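Local structure of lysine specific cysteine protease (Porphyromonas gingivalis, 3M1H) at residues P15-T20 with V69-S74; A47-S52 with W167-D172; G78-F83 with T145-A150. The protein cleaves proteins strictly after lysine as a secreted cysteine protease and probable virulence factor, the chain here being its K3 adhesin domain, of a kind haemolytic in isolation. One frame throughout, in Å; residues are numbered along the deposited sequence. Where two conformers were deposited one is given.

Contact 1: P15-T20 with V69-S74; sequences PASWKT and VTPELS. With NA (sodium ion), chain I.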
loop_
_atom_site.group_PDB
_atom_site.type_symbol
_atom_site.label_atom_id
_atom_site.label_comp_id
_atom_site.label_asym_id
_atom_site.label_seq_id
_atom_site.Cartn_x
_atom_site.Cartn_y
_atom_site.Cartn_z
ATOM N N PRO A 15 -9.836 1.934 -8.009
ATOM C CA PRO A 15 -10.879 1.508 -8.939
ATOM C C PRO A 15 -11.827 0.500 -8.284
ATOM O O PRO A 15 -11.425 -0.278 -7.397
ATOM C CB PRO A 15 -10.074 0.890 -10.096
ATOM C CG PRO A 15 -8.670 1.426 -9.934
ATOM C CD PRO A 15 -8.507 1.508 -8.465
ATOM N N ALA A 16 -13.091 0.511 -8.714
ATOM C CA ALA A 16 -14.083 -0.445 -8.265
ATOM C C ALA A 16 -13.668 -1.909 -8.472
ATOM O O ALA A 16 -14.145 -2.773 -7.736
ATOM C CB ALA A 16 -15.388 -0.198 -9.018
ATOM N N SER A 17 -12.801 -2.182 -9.452
ATOM C CA SER A 17 -12.310 -3.530 -9.770
ATOM C C SER A 17 -11.309 -4.087 -8.704
ATOM O O SER A 17 -11.115 -5.305 -8.629
ATOM C CB SER A 17 -11.608 -3.501 -11.133
ATOM O OG SER A 17 -10.588 -2.518 -11.165
ATOM N N TRP A 18 -10.710 -3.178 -7.937
ATOM C CA TRP A 18 -9.843 -3.558 -6.837
ATOM C C TRP A 18 -10.695 -3.800 -5.577
ATOM O O TRP A 18 -11.893 -3.474 -5.545
ATOM C CB TRP A 18 -8.825 -2.449 -6.573
ATOM C CG TRP A 18 -7.735 -2.289 -7.611
ATOM C CD1 TRP A 18 -7.869 -2.076 -8.964
ATOM C CD2 TRP A 18 -6.326 -2.291 -7.359
ATOM N NE1 TRP A 18 -6.660 -1.941 -9.546
ATOM C CE2 TRP A 18 -5.680 -2.081 -8.600
ATOM C CE3 TRP A 18 -5.554 -2.474 -6.212
ATOM C CZ2 TRP A 18 -4.301 -2.004 -8.731
ATOM C CZ3 TRP A 18 -4.186 -2.416 -6.336
ATOM C CH2 TRP A 18 -3.558 -2.182 -7.591
ATOM N N LYS A 19 -10.072 -4.299 -4.503
ATOM C CA LYS A 19 -10.800 -4.573 -3.275
ATOM C C LYS A 19 -9.973 -4.159 -2.081
ATOM O O LYS A 19 -8.765 -4.389 -2.039
ATOM C CB LYS A 19 -11.083 -6.072 -3.186
ATOM C CG LYS A 19 -11.682 -6.616 -1.950
ATOM C CD LYS A 19 -11.623 -8.160 -2.127
ATOM C CE LYS A 19 -12.261 -8.874 -1.011
ATOM N NZ LYS A 19 -12.495 -10.300 -1.283
ATOM N N THR A 20 -10.628 -3.530 -1.118
ATOM C CA THR A 20 -10.032 -3.264 0.183
ATOM C C THR A 20 -10.534 -4.314 1.172
ATOM O O THR A 20 -11.692 -4.721 1.147
ATOM C CB THR A 20 -10.341 -1.823 0.698
ATOM O OG1 THR A 20 -11.761 -1.599 0.785
ATOM C CG2 THR A 20 -9.691 -0.708 -0.188
ATOM N N VAL A 69 -6.214 -5.170 -2.690
ATOM C CA VAL A 69 -6.140 -6.339 -3.570
ATOM C C VAL A 69 -6.456 -5.927 -5.016
ATOM O O VAL A 69 -7.391 -5.170 -5.271
ATOM C CB VAL A 69 -7.080 -7.459 -3.091
ATOM C CG1 VAL A 69 -6.791 -8.742 -3.911
ATOM C CG2 VAL A 69 -6.911 -7.719 -1.562
ATOM N N THR A 70 -5.634 -6.397 -5.939
ATOM C CA THR A 70 -5.840 -6.156 -7.354
ATOM C C THR A 70 -7.106 -6.840 -7.850
ATOM O O THR A 70 -7.634 -7.755 -7.217
ATOM C CB THR A 70 -4.655 -6.719 -8.190
ATOM O OG1 THR A 70 -4.602 -8.145 -8.075
ATOM C CG2 THR A 70 -3.327 -6.118 -7.746
ATOM N N PRO A 71 -7.565 -6.451 -9.046
ATOM C CA PRO A 71 -8.539 -7.297 -9.693
ATOM C C PRO A 71 -7.915 -8.646 -10.102
ATOM O O PRO A 71 -6.703 -8.826 -9.973
ATOM C CB PRO A 71 -8.886 -6.501 -10.963
ATOM C CG PRO A 71 -8.162 -5.211 -10.895
ATOM C CD PRO A 71 -7.060 -5.397 -9.925
ATOM N N GLU A 72 -8.754 -9.575 -10.562
ATOM C CA GLU A 72 -8.300 -10.894 -10.951
ATOM C C GLU A 72 -7.382 -10.777 -12.158
ATOM O O GLU A 72 -7.697 -10.061 -13.113
ATOM C CB GLU A 72 -9.489 -11.806 -11.249
ATOM C CG GLU A 72 -9.067 -13.250 -11.495
ATOM C CD GLU A 72 -10.200 -14.153 -11.940
ATOM O OE1 GLU A 72 -9.900 -15.262 -12.409
ATOM O OE2 GLU A 72 -11.372 -13.777 -11.806
ATOM N N LEU A 73 -6.251 -11.480 -12.085
ATOM C CA LEU A 73 -5.165 -11.431 -13.051
ATOM C C LEU A 73 -5.116 -12.769 -13.798
ATOM O O LEU A 73 -5.511 -13.812 -13.246
ATOM C CB LEU A 73 -3.849 -11.189 -12.330
ATOM C CG LEU A 73 -3.710 -9.953 -11.425
ATOM C CD1 LEU A 73 -2.447 -10.017 -10.561
ATOM C CD2 LEU A 73 -3.743 -8.673 -12.236
ATOM N N SER A 74 -4.628 -12.740 -15.042
ATOM C CA SER A 74 -4.305 -13.969 -15.756
ATOM C C SER A 74 -2.806 -13.973 -16.018
ATOM O O SER A 74 -2.309 -13.206 -16.850
ATOM C CB SER A 74 -5.092 -14.063 -17.068
ATOM O OG SER A 74 -4.723 -15.272 -17.741
HETATM NA NA NA I . -14.193 -3.178 -5.217
HETATM O O HOH W 1 -13.041 -1.052 -4.885
HETATM O O HOH W 2 -14.016 -5.348 -5.853
HETATM O O HOH W 3 -15.732 -1.527 -5.204
HETATM O O HOH W 4 -14.719 -4.717 -3.569
#
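Two backbone hydrogen bonds join Lys19 and Val69 as an antiparallel hydrogen-bonded pair. Lys19 N gives its hydrogen to Val69 O over 2.9 Å, and the return bond from Val69 N to Lys19 O is shorter, at 2.7 Å. Beyond this pair, carbon against the indole of Trp18 takes over. One face of the ring is roofed by the chain at Thr70 and Pro71: Pro71 CD stands over the five-membered ring, 3.6 Å from its centroid, and Thr70 CA over the six-membered ring at 4.0 Å, both as CH-pi contacts close to the ring normal. With CG beside the backbone N and anti to the carbonyl carbon (chi1 -72°), the indole is laid across Thr70 and Pro71, while Phe10 meets it edge-to-face. Thr70 CG2 reaches the far end of the ring, 3.9 Å from Trp18 CH2, and Ser17 OG rests against Pro71 CG.

Within 15-20, a type I turn from Pro15 to Trp18, closed by Trp18 N to Pro15 O, binds an ion. Ala16 O and Trp18 O hold sodium at 2.5 and 2.3 Å, and four waters complete six ligands; one also donates to Pro15 O. Lys19 NZ forms a hydrogen bond to Asn106 O and a salt bridge to Asp107. The sodium-binding turn thus leads into outermost strand 19-22, paired with the end of strand 65-69 in one sheet of the adhesin jelly roll.

Contact 2: A47-S52 with W167-D172; sequences AICVSS and WINLDD. With CA (calcium ion), chain F.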
loop_
_atom_site.group_PDB
_atom_site.type_symbol
_atom_site.label_atom_id
_atom_site.label_comp_id
_atom_site.label_asym_id
_atom_site.label_seq_id
_atom_site.Cartn_x
_atom_site.Cartn_y
_atom_site.Cartn_z
ATOM N N ALA A 47 -0.838 13.527 -8.887
ATOM C CA ALA A 47 -1.692 14.088 -7.849
ATOM C C ALA A 47 -2.132 13.079 -6.781
ATOM O O ALA A 47 -2.193 13.426 -5.590
ATOM C CB ALA A 47 -2.919 14.755 -8.485
ATOM N N ILE A 48 -2.448 11.846 -7.189
ATOM C CA ILE A 48 -3.080 10.895 -6.256
ATOM C C ILE A 48 -2.222 9.670 -6.013
ATOM O O ILE A 48 -1.656 9.091 -6.933
ATOM C CB ILE A 48 -4.446 10.385 -6.775
ATOM C CG1 ILE A 48 -5.305 11.538 -7.296
ATOM C CG2 ILE A 48 -5.159 9.526 -5.699
ATOM C CD1 ILE A 48 -5.484 12.582 -6.336
ATOM N N CYS A 49 -2.200 9.241 -4.755
ATOM C CA CYS A 49 -1.717 7.931 -4.383
ATOM C C CYS A 49 -2.661 7.329 -3.339
ATOM O O CYS A 49 -3.582 8.013 -2.850
ATOM C CB CYS A 49 -0.282 8.023 -3.852
ATOM S SG CYS A 49 -0.101 8.993 -2.329
ATOM N N VAL A 50 -2.459 6.043 -3.014
ATOM C CA VAL A 50 -3.327 5.344 -2.093
ATOM C C VAL A 50 -2.521 5.081 -0.845
ATOM O O VAL A 50 -1.328 4.780 -0.953
ATOM C CB VAL A 50 -3.932 4.077 -2.723
ATOM C CG1 VAL A 50 -2.846 3.031 -3.066
ATOM C CG2 VAL A 50 -5.045 3.508 -1.833
ATOM N N SER A 51 -3.180 5.239 0.320
ATOM C CA SER A 51 -2.450 5.358 1.594
ATOM C C SER A 51 -3.157 4.606 2.703
ATOM O O SER A 51 -4.385 4.486 2.701
ATOM C CB SER A 51 -2.339 6.837 1.971
ATOM O OG SER A 51 -1.852 7.602 0.857
ATOM N N SER A 52 -2.369 4.131 3.671
ATOM C CA SER A 52 -2.914 3.459 4.856
ATOM C C SER A 52 -2.203 3.978 6.116
ATOM O O SER A 52 -1.019 4.207 6.091
ATOM C CB SER A 52 -2.812 1.966 4.700
ATOM O OG SER A 52 -3.214 1.216 5.876
ATOM N N TRP A 167 1.561 7.497 7.763
ATOM C CA TRP A 167 0.898 6.747 6.682
ATOM C C TRP A 167 1.953 6.178 5.747
ATOM O O TRP A 167 3.055 6.752 5.644
ATOM C CB TRP A 167 -0.029 7.636 5.855
ATOM C CG TRP A 167 -1.208 8.251 6.550
ATOM C CD1 TRP A 167 -1.226 9.265 7.457
ATOM C CD2 TRP A 167 -2.562 7.899 6.313
ATOM N NE1 TRP A 167 -2.534 9.583 7.812
ATOM C CE2 TRP A 167 -3.367 8.722 7.133
ATOM C CE3 TRP A 167 -3.177 6.931 5.502
ATOM C CZ2 TRP A 167 -4.751 8.624 7.131
ATOM C CZ3 TRP A 167 -4.555 6.843 5.500
ATOM C CH2 TRP A 167 -5.320 7.678 6.328
ATOM N N ILE A 168 1.616 5.039 5.131
ATOM C CA ILE A 168 2.340 4.454 3.999
ATOM C C ILE A 168 1.563 4.793 2.712
ATOM O O ILE A 168 0.328 4.750 2.698
ATOM C CB ILE A 168 2.605 2.966 4.178
ATOM C CG1 ILE A 168 3.459 2.445 3.012
ATOM C CG2 ILE A 168 1.340 2.142 4.316
ATOM C CD1 ILE A 168 4.063 1.050 3.331
ATOM N N ASN A 169 2.301 5.124 1.660
ATOM C CA ASN A 169 1.732 5.453 0.353
ATOM C C ASN A 169 2.208 4.488 -0.723
ATOM O O ASN A 169 3.360 4.051 -0.713
ATOM C CB ASN A 169 2.162 6.831 -0.084
ATOM C CG ASN A 169 1.750 7.935 0.833
ATOM O OD1 ASN A 169 0.667 7.925 1.379
ATOM N ND2 ASN A 169 2.601 8.935 0.959
ATOM N N LEU A 170 1.313 4.184 -1.672
ATOM C CA LEU A 170 1.583 3.324 -2.802
ATOM C C LEU A 170 1.122 4.045 -4.076
ATOM O O LEU A 170 0.100 4.749 -4.041
ATOM C CB LEU A 170 0.798 2.032 -2.597
ATOM C CG LEU A 170 0.734 1.002 -3.711
ATOM C CD1 LEU A 170 2.095 0.359 -3.974
ATOM C CD2 LEU A 170 -0.341 -0.056 -3.376
ATOM N N ASP A 171 1.851 3.859 -5.165
ATOM C CA ASP A 171 1.429 4.453 -6.457
ATOM C C ASP A 171 2.038 3.642 -7.591
ATOM O O ASP A 171 2.973 2.853 -7.421
ATOM C CB ASP A 171 1.830 5.927 -6.493
ATOM C CG ASP A 171 0.966 6.808 -7.466
ATOM O OD1 ASP A 171 0.091 6.264 -8.132
ATOM O OD2 ASP A 171 1.193 8.056 -7.456
ATOM N N ASP A 172 1.487 3.851 -8.793
ATOM C CA ASP A 172 2.087 3.357 -10.034
ATOM C C ASP A 172 2.378 1.838 -9.984
ATOM O O ASP A 172 3.509 1.382 -10.160
ATOM C CB ASP A 172 3.303 4.203 -10.394
ATOM C CG ASP A 172 2.938 5.606 -10.856
ATOM O OD1 ASP A 172 1.822 5.787 -11.399
ATOM O OD2 ASP A 172 3.776 6.510 -10.733
HETATM CA CA CA F . -0.680 8.507 -8.941
HETATM O O HOH W 5 0.577 8.116 -10.919
#
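Val50 to Ser52 runs antiparallel to Trp167 to Asp172, the short strand axes approaching to 4.6 Å with 155° between their directions, and reciprocal backbone hydrogen bonds join Val50 with Leu170 and Ser52 with Ile168. Between these two pairs, the non-hydrogen-bonded pair Ser51 and Asn169 adds a side-chain bond: Ser51 OG donates to Asn169 OD1 over a short 2.6 Å, tilted 29° from the carbonyl plane. Asn169 CG lies beside its own backbone N (chi1 -60°), which brings the amide across to the serine; its other end, ND2, is taken by Gln88 OE1, so both ends of the amide are engaged and its rotation is fixed. Cys49 SG sits against the same amide, 3.8 Å from Asn169 CG. This is sheet pairing within the jelly-roll barrel of the cleaved adhesin family, and the face carrying Val50 and Leu170 is largely apolar: Val50 CG1 and Leu170 CB lie side by side at 3.8 Å, directed at Leu68 of the other sheet. Ser52 OG, on that face too, is hydrogen-bonded to His159 ND1 and Asn66 ND2.

At the start of the shorter strand the two segments diverge around a calcium ion. Asp171 grips it with both carboxylate oxygens, OD1 at 2.5 Å and OD2 at 2.4 Å, and Ile48 O joins at 2.3 Å. Asp9, Glu11, Ser46 and a water that donates to Asp172 OD1 supply the remaining ligands, while Asp172 N reaches Asp171 OD1 from above the carboxylate plane.

Contact 3: G78-F83 with T145-A150; sequences GGTLTF and TVQLPA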
loop_
_atom_site.group_PDB
_atom_site.type_symbol
_atom_site.label_atom_id
_atom_site.label_comp_id
_atom_site.label_asym_id
_atom_site.label_seq_id
_atom_site.Cartn_x
_atom_site.Cartn_y
_atom_site.Cartn_z
ATOM N N GLY A 78 3.342 -16.749 -15.164
ATOM C CA GLY A 78 3.922 -15.798 -14.248
ATOM C C GLY A 78 4.005 -14.386 -14.820
ATOM O O GLY A 78 3.549 -14.067 -15.923
ATOM N N GLY A 79 4.608 -13.530 -14.021
ATOM C CA GLY A 79 4.752 -12.116 -14.334
ATOM C C GLY A 79 5.614 -11.355 -13.358
ATOM O O GLY A 79 6.253 -11.923 -12.461
ATOM N N THR A 80 5.654 -10.024 -13.543
ATOM C CA THR A 80 6.497 -9.138 -12.747
ATOM C C THR A 80 5.661 -7.942 -12.294
ATOM O O THR A 80 5.001 -7.290 -13.133
ATOM C CB THR A 80 7.721 -8.605 -13.512
ATOM O OG1 THR A 80 8.423 -9.729 -14.075
ATOM C CG2 THR A 80 8.652 -7.775 -12.570
ATOM N N LEU A 81 5.712 -7.708 -10.985
ATOM C CA LEU A 81 5.087 -6.558 -10.351
ATOM C C LEU A 81 6.142 -5.512 -10.096
ATOM O O LEU A 81 7.200 -5.822 -9.510
ATOM C CB LEU A 81 4.456 -6.968 -9.011
ATOM C CG LEU A 81 4.021 -5.880 -8.033
ATOM C CD1 LEU A 81 2.821 -5.127 -8.558
ATOM C CD2 LEU A 81 3.703 -6.456 -6.628
ATOM N N THR A 82 5.844 -4.261 -10.457
ATOM C CA THR A 82 6.569 -3.107 -9.943
ATOM C C THR A 82 5.590 -2.103 -9.380
ATOM O O THR A 82 4.439 -2.020 -9.806
ATOM C CB THR A 82 7.447 -2.387 -11.002
ATOM O OG1 THR A 82 6.617 -1.889 -12.053
ATOM C CG2 THR A 82 8.456 -3.335 -11.621
ATOM N N PHE A 83 6.062 -1.381 -8.383
ATOM C CA PHE A 83 5.259 -0.369 -7.713
ATOM C C PHE A 83 6.169 0.597 -6.998
ATOM O O PHE A 83 7.361 0.302 -6.775
ATOM C CB PHE A 83 4.227 -0.996 -6.759
ATOM C CG PHE A 83 4.824 -1.760 -5.589
ATOM C CD1 PHE A 83 5.099 -1.128 -4.398
ATOM C CD2 PHE A 83 5.139 -3.103 -5.723
ATOM C CE1 PHE A 83 5.652 -1.830 -3.314
ATOM C CE2 PHE A 83 5.677 -3.816 -4.618
ATOM C CZ PHE A 83 5.943 -3.174 -3.456
ATOM N N THR A 145 10.347 -4.240 -7.002
ATOM C CA THR A 145 10.101 -5.229 -8.037
ATOM C C THR A 145 9.912 -6.582 -7.389
ATOM O O THR A 145 10.746 -6.985 -6.565
ATOM C CB THR A 145 11.266 -5.261 -9.063
ATOM O OG1 THR A 145 11.396 -3.963 -9.661
ATOM C CG2 THR A 145 11.036 -6.284 -10.155
ATOM N N VAL A 146 8.797 -7.235 -7.703
ATOM C CA VAL A 146 8.454 -8.542 -7.124
ATOM C C VAL A 146 8.081 -9.513 -8.239
ATOM O O VAL A 146 7.278 -9.217 -9.103
ATOM C CB VAL A 146 7.258 -8.403 -6.156
ATOM C CG1 VAL A 146 6.889 -9.748 -5.580
ATOM C CG2 VAL A 146 7.533 -7.376 -5.064
ATOM N N GLN A 147 8.672 -10.695 -8.254
ATOM C CA GLN A 147 8.310 -11.688 -9.239
ATOM C C GLN A 147 7.085 -12.484 -8.802
ATOM O O GLN A 147 6.990 -12.867 -7.640
ATOM C CB GLN A 147 9.498 -12.627 -9.510
ATOM C CG GLN A 147 10.784 -11.892 -9.900
ATOM C CD GLN A 147 10.633 -10.990 -11.143
ATOM O OE1 GLN A 147 9.818 -11.247 -12.019
ATOM N NE2 GLN A 147 11.430 -9.906 -11.193
ATOM N N LEU A 148 6.165 -12.685 -9.727
ATOM C CA LEU A 148 4.872 -13.329 -9.471
ATOM C C LEU A 148 4.835 -14.727 -10.102
ATOM O O LEU A 148 5.068 -14.886 -11.290
ATOM C CB LEU A 148 3.689 -12.502 -10.004
ATOM C CG LEU A 148 3.572 -11.059 -9.507
ATOM C CD1 LEU A 148 2.440 -10.352 -10.220
ATOM C CD2 LEU A 148 3.456 -10.958 -7.971
ATOM N N PRO A 149 4.515 -15.758 -9.301
ATOM C CA PRO A 149 4.531 -17.100 -9.874
ATOM C C PRO A 149 3.419 -17.349 -10.848
ATOM O O PRO A 149 2.376 -16.707 -10.808
ATOM C CB PRO A 149 4.380 -18.017 -8.646
ATOM C CG PRO A 149 3.761 -17.199 -7.655
ATOM C CD PRO A 149 4.236 -15.781 -7.863
ATOM N N ALA A 150 3.623 -18.319 -11.723
ATOM C CA ALA A 150 2.590 -18.762 -12.641
ATOM C C ALA A 150 1.316 -19.148 -11.860
ATOM O O ALA A 150 1.407 -19.731 -10.789
ATOM C CB ALA A 150 3.119 -19.977 -13.487
#
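Leu81 and Val146 lie alongside one another on the inner face of the paired strands, Leu81 CD2 coming to 4.1 Å from Val146 CB. Leu148 CD1 closes on Leu81 CB from the next position along that face at the same distance. Phe83, whose CG is wedged between its backbone N and carbonyl carbon (chi1 64°), swings its ring back so that CE2 brings the ring edge to Val146 CG2 at 4.0 Å. Val99 and Phe157 of the facing sheet meet this layer, so the pair forms part of one wall of the jelly-roll sandwich. Four backbone bonds hold it, two between Leu81 and Val146 and two between Gly79 and Leu148. Just before the strand begins, Gly78 CA presses to 3.3 Å from Leu148 O; with phi at 85° and psi near 180°, a CB here would press on the preceding carbonyl and on Leu148 O.

On the outer face Thr80 CG2 meets Thr145 CG2 at 3.7 Å, and Thr82 CG2 touches Thr145 OG1. Last comes Gln147, bent at chi2 (-57°) so that its amide folds back over the neighbouring strand; Thr80 OG1 donates to Gln147 OE1 at 2.9 Å.

Overall arrangement
All three contacts belong to one adhesin domain; contacts 1 and 2 illustrate how a jelly roll anchors ion-binding loops on paired strands, whereas contact 3 is plain strand pairing in a sheet wall. Contacts 2 and 3 share a sheet, since strands 167-177 and 79-87 are neighbours in it, and their centres lie about 20 Å apart. They meet where the side chains of Leu170 and Phe83 pack together. Contact 1 lies at the border of the other sheet, its centre about 16 Å from that of each of the other two; its segment 69-74 leads along the chain toward 78-83. A calcium ion lies about 11 Å from the side chains of both Trp18 and Phe83, and a sodium ion is bound in contact 1.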